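Local coordinates for protein geranylgeranyl pyrophosphate synthase (Corynebacterium glutamicum, PDB 3LK5) that probably catalyses magnesium-dependent condensation of allylic and isopentenyl diphosphates in isoprenoid biosynthesis, at residues T30-A35 with L156-D161; L38-A41 with V47-A50; L290-K295 with E330-Q335. All blocks are in the same frame, centred on the assembly; numbering follows the deposited sequence. Where two conformers were deposited one is given.

Contact 1 (T30-A35 with L156-D161)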
# COMPACT_ATOMS: atom_id res chain seq x y z
N THR A 30 -6.29 -16.02 -10.09
CA THR A 30 -7.60 -15.97 -10.77
C THR A 30 -8.75 -16.12 -9.80
O THR A 30 -9.72 -15.33 -9.84
CB THR A 30 -7.71 -17.04 -11.92
OG1 THR A 30 -6.66 -16.81 -12.85
CG2 THR A 30 -9.06 -16.90 -12.63
N GLN A 31 -8.66 -17.12 -8.93
CA GLN A 31 -9.72 -17.34 -7.97
C GLN A 31 -9.93 -16.14 -7.04
O GLN A 31 -11.08 -15.75 -6.74
CB GLN A 31 -9.44 -18.60 -7.14
CG GLN A 31 -9.35 -19.80 -8.07
CD GLN A 31 -9.67 -21.11 -7.40
OE1 GLN A 31 -9.47 -22.18 -8.00
NE2 GLN A 31 -10.17 -21.07 -6.15
N PHE A 32 -8.82 -15.54 -6.63
CA PHE A 32 -8.91 -14.40 -5.71
C PHE A 32 -9.58 -13.20 -6.41
O PHE A 32 -10.48 -12.55 -5.84
CB PHE A 32 -7.50 -14.03 -5.20
CG PHE A 32 -7.50 -12.83 -4.26
CD1 PHE A 32 -7.40 -11.54 -4.76
CD2 PHE A 32 -7.63 -13.02 -2.89
CE1 PHE A 32 -7.44 -10.41 -3.89
CE2 PHE A 32 -7.66 -11.91 -1.98
CZ PHE A 32 -7.56 -10.61 -2.48
N LEU A 33 -9.10 -12.88 -7.61
CA LEU A 33 -9.62 -11.78 -8.40
C LEU A 33 -11.10 -11.94 -8.74
O LEU A 33 -11.90 -10.98 -8.62
CB LEU A 33 -8.78 -11.53 -9.65
CG LEU A 33 -7.40 -10.94 -9.27
CD1 LEU A 33 -6.39 -11.11 -10.45
CD2 LEU A 33 -7.53 -9.46 -8.91
N ASP A 34 -11.48 -13.15 -9.13
CA ASP A 34 -12.91 -13.46 -9.35
C ASP A 34 -13.74 -13.12 -8.13
O ASP A 34 -14.84 -12.57 -8.25
CB ASP A 34 -13.13 -14.94 -9.66
CG ASP A 34 -12.65 -15.35 -11.05
OD1 ASP A 34 -12.33 -14.49 -11.91
OD2 ASP A 34 -12.62 -16.58 -11.29
N ALA A 35 -13.23 -13.46 -6.95
CA ALA A 35 -13.99 -13.29 -5.73
C ALA A 35 -14.23 -11.82 -5.34
O ALA A 35 -15.15 -11.55 -4.54
CB ALA A 35 -13.35 -14.04 -4.58
N LEU A 156 -1.65 -3.82 -3.13
CA LEU A 156 -0.98 -4.01 -1.84
C LEU A 156 -1.93 -4.45 -0.73
O LEU A 156 -1.58 -5.36 0.06
CB LEU A 156 -0.15 -2.75 -1.46
CG LEU A 156 0.68 -2.81 -0.18
CD1 LEU A 156 1.71 -3.99 -0.21
CD2 LEU A 156 1.44 -1.46 -0.06
N VAL A 157 -3.12 -3.86 -0.66
CA VAL A 157 -4.12 -4.30 0.31
C VAL A 157 -4.60 -5.73 0.01
O VAL A 157 -4.81 -6.52 0.92
CB VAL A 157 -5.32 -3.28 0.58
CG1 VAL A 157 -4.78 -1.92 1.04
CG2 VAL A 157 -6.22 -3.15 -0.54
N TRP A 158 -4.68 -6.07 -1.26
CA TRP A 158 -5.12 -7.43 -1.60
C TRP A 158 -4.03 -8.49 -1.33
O TRP A 158 -4.35 -9.64 -1.08
CB TRP A 158 -5.58 -7.49 -3.06
CG TRP A 158 -6.97 -6.88 -3.19
CD1 TRP A 158 -7.80 -6.48 -2.17
CD2 TRP A 158 -7.68 -6.67 -4.41
NE1 TRP A 158 -9.00 -5.96 -2.71
CE2 TRP A 158 -8.94 -6.11 -4.08
CE3 TRP A 158 -7.36 -6.89 -5.77
CZ2 TRP A 158 -9.88 -5.77 -5.05
CZ3 TRP A 158 -8.30 -6.53 -6.75
CH2 TRP A 158 -9.54 -5.99 -6.38
N ALA A 159 -2.75 -8.10 -1.45
CA ALA A 159 -1.67 -9.02 -1.01
C ALA A 159 -1.91 -9.42 0.44
O ALA A 159 -1.84 -10.61 0.81
CB ALA A 159 -0.27 -8.38 -1.16
N GLU A 160 -2.19 -8.41 1.28
CA GLU A 160 -2.39 -8.67 2.70
C GLU A 160 -3.63 -9.53 2.88
O GLU A 160 -3.60 -10.45 3.67
CB GLU A 160 -2.57 -7.36 3.52
CG GLU A 160 -1.54 -6.31 3.14
CD GLU A 160 -0.16 -6.42 3.85
OE1 GLU A 160 -0.01 -7.43 4.66
OE2 GLU A 160 0.73 -5.46 3.59
N ASP A 161 -4.74 -9.17 2.22
CA ASP A 161 -6.00 -9.95 2.37
C ASP A 161 -5.76 -11.40 1.93
O ASP A 161 -6.30 -12.32 2.52
CB ASP A 161 -7.09 -9.38 1.47
CG ASP A 161 -7.63 -8.02 1.98
OD1 ASP A 161 -7.45 -7.67 3.17
OD2 ASP A 161 -8.20 -7.30 1.16
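Phe32 and Trp158 meet ring to ring where helix 21-43 crosses helix 144-164, in the all-helical prenyltransferase fold and beside the dimer interface. The segment axes pass 11.9 Å apart at 112°, a gap whose width suits a flat phenyl ring and a large indole. The two rings form an offset edge-to-face stack: the edge of Phe32 turns toward the face of the indole five-membered ring, with centroids 5.3 Å apart and planes at 69°. Phe32 CE1 lies 3.6 Å from Trp158 CG, and Phe32 CZ is 3.6 Å from the backbone O of Trp158. The phenyl ring reaches this far because CG stands anti to the backbone N of Phe32 (chi1 178°). Its ring also meets that of Phe99 on helix 87-111.

Aliphatic groups packing on the rings extend the patch. Leu33 brings its CD2 methyl to 3.7 Å from Trp158 CZ3, at the six-membered end of the indole, and Asp161 CB sits at the Phe32 ring edge, 4.2 Å from CZ.

The polar groups look across the dimer. Trp158 NE1 is hydrogen-bonded to Thr185 OG1 of the second subunit, while Asp161 OD1 forms salt bridges with Arg184 and Arg177 of that subunit, which would favour its ionised form.

With no hydrogen bond between the segments, their direct contact is made by ring and methyl packing, while the polar ends of Trp158 and Asp161 join the same patch to the dimer interface.

Contact 2 (L38-A41 with V47-A50)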
# COMPACT_ATOMS: atom_id res chain seq x y z
N LEU A 38 -17.89 -8.84 -7.25
CA LEU A 38 -19.15 -8.31 -6.72
C LEU A 38 -18.96 -7.06 -5.87
O LEU A 38 -19.69 -6.08 -6.02
CB LEU A 38 -19.92 -9.39 -5.94
CG LEU A 38 -20.73 -10.37 -6.80
CD1 LEU A 38 -21.20 -11.55 -5.98
CD2 LEU A 38 -21.96 -9.68 -7.46
N THR A 39 -18.00 -7.11 -4.95
CA THR A 39 -17.72 -5.96 -4.07
C THR A 39 -17.31 -4.75 -4.87
O THR A 39 -17.75 -3.64 -4.59
CB THR A 39 -16.56 -6.28 -3.10
OG1 THR A 39 -16.96 -7.40 -2.29
CG2 THR A 39 -16.27 -5.04 -2.21
N ILE A 40 -16.46 -4.96 -5.86
CA ILE A 40 -15.99 -3.86 -6.69
C ILE A 40 -17.17 -3.27 -7.51
O ILE A 40 -17.32 -2.04 -7.63
CB ILE A 40 -14.82 -4.33 -7.61
CG1 ILE A 40 -13.53 -4.65 -6.77
CG2 ILE A 40 -14.47 -3.29 -8.69
CD1 ILE A 40 -13.01 -3.41 -5.98
N ALA A 41 -18.01 -4.16 -8.05
CA ALA A 41 -19.20 -3.76 -8.81
C ALA A 41 -20.22 -2.96 -7.97
O ALA A 41 -20.83 -2.00 -8.48
CB ALA A 41 -19.85 -4.99 -9.47
N VAL A 47 -14.77 1.55 -11.31
CA VAL A 47 -13.89 0.81 -10.40
C VAL A 47 -13.68 -0.62 -10.96
O VAL A 47 -12.58 -1.15 -10.94
CB VAL A 47 -14.44 0.75 -8.96
CG1 VAL A 47 -13.39 0.19 -7.98
CG2 VAL A 47 -14.84 2.16 -8.49
N THR A 48 -14.76 -1.23 -11.43
CA THR A 48 -14.63 -2.48 -12.21
C THR A 48 -13.64 -2.33 -13.35
O THR A 48 -12.78 -3.18 -13.52
CB THR A 48 -15.98 -2.94 -12.72
OG1 THR A 48 -16.78 -3.30 -11.59
CG2 THR A 48 -15.85 -4.15 -13.70
N ASP A 49 -13.75 -1.24 -14.12
CA ASP A 49 -12.80 -0.98 -15.24
C ASP A 49 -11.34 -0.85 -14.78
O ASP A 49 -10.41 -1.41 -15.40
CB ASP A 49 -13.22 0.26 -16.06
CG ASP A 49 -14.61 0.13 -16.69
OD1 ASP A 49 -15.09 -1.02 -16.83
OD2 ASP A 49 -15.24 1.17 -17.05
N ALA A 50 -11.11 -0.12 -13.69
CA ALA A 50 -9.75 -0.04 -13.14
C ALA A 50 -9.22 -1.40 -12.68
O ALA A 50 -8.09 -1.75 -12.97
CB ALA A 50 -9.66 0.97 -11.99
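Thr48 OG1 is the polar side-chain atom at this helix-to-helix turn, and two carbons of the preceding helix lie against it: Ile40 CG2 and Ala41 CA are each 3.7 Å from the oxygen. No hydrogen bond links the segments; across this contact the oxygen meets only carbon. It is placed by a chi1 of -66°, with OG1 beside the backbone N of Thr48 and anti to its carbonyl carbon. Threonine suits a partly exposed edge of this kind, since its hydroxyl is compatible with partial exposure while its methyl and CB can pack.

Ile40 makes the largest share of the contact. Its CG2 methyl is set against the backbone of the next helix, 3.4 Å from Thr48 N and 3.6 Å from Val47 C, and it meets Val47 CG1 at 3.7 Å. The two branches of isoleucine share the work: with chi1 at -68°, CG2 is anti to the backbone N, while CG1 runs beside that nitrogen and carries CD1 to 4.1 Å from Val47 CG1. The Ile40 and Val47 side chains cross at about a right angle.

Ala41 CA comes within 5.8 Å of Thr48 CA, the closest backbone approach of the two segments. The Ala41 CB bond points away overall, although CB still lies 4.1 Å from Thr48 OG1.

The contact closes the corner between helix 21-43, kinked near residues 38 and 39, and helix 45-59, which follows after a short turn. Ile40 also packs on Met154 and Trp158 of helix 144-164, and on Thr185 of the second subunit; Val47 touches Gly189 of that subunit. The chemistry is thus graded: apolar methyls on the buried side facing the dimer partner, Thr48 and Ala41 at the more exposed edge, and van der Waals packing alone joining the two segments.

Contact 3 (L290-K295 with E330-Q335)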
# COMPACT_ATOMS: atom_id res chain seq x y z
N LEU A 290 32.82 3.75 -13.16
CA LEU A 290 33.26 5.13 -12.94
C LEU A 290 34.50 5.16 -12.08
O LEU A 290 35.45 5.88 -12.39
CB LEU A 290 32.14 6.00 -12.35
CG LEU A 290 31.00 6.29 -13.33
CD1 LEU A 290 29.76 6.86 -12.58
CD2 LEU A 290 31.47 7.23 -14.44
N GLN A 291 34.53 4.34 -11.03
CA GLN A 291 35.73 4.16 -10.20
C GLN A 291 36.97 3.89 -11.08
O GLN A 291 38.04 4.52 -10.95
CB GLN A 291 35.49 2.96 -9.30
CG GLN A 291 36.31 2.83 -8.05
CD GLN A 291 35.57 2.00 -7.00
OE1 GLN A 291 34.63 2.49 -6.35
NE2 GLN A 291 36.01 0.76 -6.81
N ARG A 292 36.82 2.94 -12.00
CA ARG A 292 37.92 2.56 -12.87
C ARG A 292 38.23 3.59 -13.95
O ARG A 292 39.40 3.88 -14.20
CB ARG A 292 37.57 1.22 -13.53
CG ARG A 292 37.47 0.08 -12.59
CD ARG A 292 36.88 -1.10 -13.34
NE ARG A 292 37.20 -2.30 -12.60
CZ ARG A 292 38.30 -3.02 -12.82
NH1 ARG A 292 39.14 -2.68 -13.78
NH2 ARG A 292 38.52 -4.09 -12.09
N ALA A 293 37.20 4.15 -14.59
CA ALA A 293 37.41 5.07 -15.71
C ALA A 293 38.12 6.34 -15.26
O ALA A 293 38.93 6.92 -16.02
CB ALA A 293 36.10 5.44 -16.37
N ASP A 294 37.79 6.78 -14.04
CA ASP A 294 38.48 7.93 -13.42
C ASP A 294 39.99 7.72 -13.38
O ASP A 294 40.73 8.68 -13.49
CB ASP A 294 37.94 8.21 -12.01
CG ASP A 294 36.69 9.05 -12.01
OD1 ASP A 294 36.36 9.65 -13.07
OD2 ASP A 294 36.01 9.13 -10.95
N LYS A 295 40.42 6.46 -13.25
CA LYS A 295 41.85 6.08 -13.26
C LYS A 295 42.43 5.80 -14.68
O LYS A 295 43.63 5.88 -14.90
CB LYS A 295 42.09 4.84 -12.38
CG LYS A 295 41.72 5.03 -10.89
CD LYS A 295 42.97 5.33 -10.09
CE LYS A 295 42.66 5.94 -8.72
NZ LYS A 295 43.80 6.87 -8.32
N GLU A 330 32.80 -4.99 -16.14
CA GLU A 330 31.93 -6.15 -16.42
C GLU A 330 32.52 -7.46 -15.86
O GLU A 330 31.84 -8.24 -15.17
CB GLU A 330 31.61 -6.23 -17.92
CG GLU A 330 30.75 -7.46 -18.31
CD GLU A 330 30.51 -7.54 -19.78
OE1 GLU A 330 31.31 -6.93 -20.58
OE2 GLU A 330 29.54 -8.21 -20.18
N GLU A 331 33.81 -7.70 -16.11
CA GLU A 331 34.47 -8.85 -15.51
C GLU A 331 34.49 -8.84 -14.00
O GLU A 331 34.38 -9.89 -13.38
CB GLU A 331 35.89 -9.12 -16.12
CG GLU A 331 36.50 -8.02 -16.95
CD GLU A 331 35.85 -7.83 -18.32
OE1 GLU A 331 35.73 -8.82 -19.08
OE2 GLU A 331 35.49 -6.67 -18.63
N GLU A 332 34.66 -7.68 -13.37
CA GLU A 332 34.60 -7.62 -11.92
C GLU A 332 33.19 -8.01 -11.40
O GLU A 332 33.05 -8.74 -10.42
CB GLU A 332 34.98 -6.20 -11.44
CG GLU A 332 35.13 -6.09 -9.93
CD GLU A 332 35.76 -4.74 -9.46
OE1 GLU A 332 36.12 -3.87 -10.31
OE2 GLU A 332 35.89 -4.57 -8.22
N VAL A 333 32.16 -7.55 -12.08
CA VAL A 333 30.80 -7.99 -11.69
C VAL A 333 30.58 -9.50 -11.90
O VAL A 333 30.02 -10.18 -11.02
CB VAL A 333 29.73 -7.11 -12.41
CG1 VAL A 333 28.27 -7.69 -12.14
CG2 VAL A 333 29.88 -5.60 -11.91
N GLU A 334 31.05 -10.02 -13.04
CA GLU A 334 30.95 -11.46 -13.32
C GLU A 334 31.66 -12.29 -12.24
O GLU A 334 31.13 -13.32 -11.81
CB GLU A 334 31.45 -11.80 -14.74
CG GLU A 334 30.56 -11.24 -15.89
CD GLU A 334 29.43 -12.19 -16.32
OE1 GLU A 334 29.24 -13.22 -15.63
OE2 GLU A 334 28.74 -11.92 -17.35
N GLN A 335 32.84 -11.84 -11.79
CA GLN A 335 33.53 -12.52 -10.68
C GLN A 335 32.70 -12.53 -9.39
O GLN A 335 32.66 -13.54 -8.68
CB GLN A 335 34.94 -11.91 -10.44
CG GLN A 335 35.97 -12.30 -11.55
CD GLN A 335 37.17 -11.30 -11.71
OE1 GLN A 335 37.89 -11.35 -12.74
NE2 GLN A 335 37.36 -10.41 -10.73
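Within the all-helical prenyltransferase fold, a surface salt bridge between Arg292 and Glu332 links helix 284-296 to helix 329-347. The backbones are well apart, Arg292 CA and Glu332 CA being 10.7 Å from each other, and two long, oppositely charged side chains suit such a gap. Arg292 is extended from CG to NE; Glu332, with CG anti to its backbone N (chi1 -172°) and extended beyond, reaches out to meet it, and the two chains approach each other obliquely.

The grip is side-on and converges on one oxygen. Arg292 NE donates to Glu332 OE1 at 3.0 Å, and Arg292 NH2 donates to the same OE1, also at 3.0 Å. OE1 lies practically in the guanidinium plane, but the carboxylate is turned across it, the two planes standing 78° apart. That turn gives the donors unlike approaches to the shared acceptor, and both bonds are somewhat bent.

Glu332 also packs on Leu288 of helix 284-296. The third guanidinium nitrogen, NH1, is hydrogen-bonded to the carbonyl O of Thr327, just before helix 329-347. At Glu332 OE1, NE arrives nearly along the C-O axis, whereas NH2 comes from above the carboxylate plane, 51° out of it.

Contacts 1 and 2 are neighbours, their centres 13 Å apart; both use helix 21-43, and they meet where Trp158 CZ2 lies 4.0 Å from Ile40 CD1. Both also touch the second subunit, including Thr185 there. Contact 3 belongs to the opposite side of the chain's centre, 44 Å from contact 1 and 51 Å from contact 2 between centres, and touches no other chain of the assembly. None of the three lies at the magnesium-binding residues Asp108, Asp112 and Asp194. Contact 1 packs on helix 87-111, the helix that carries Asp108, whereas contact 3 joins more C-terminal helices.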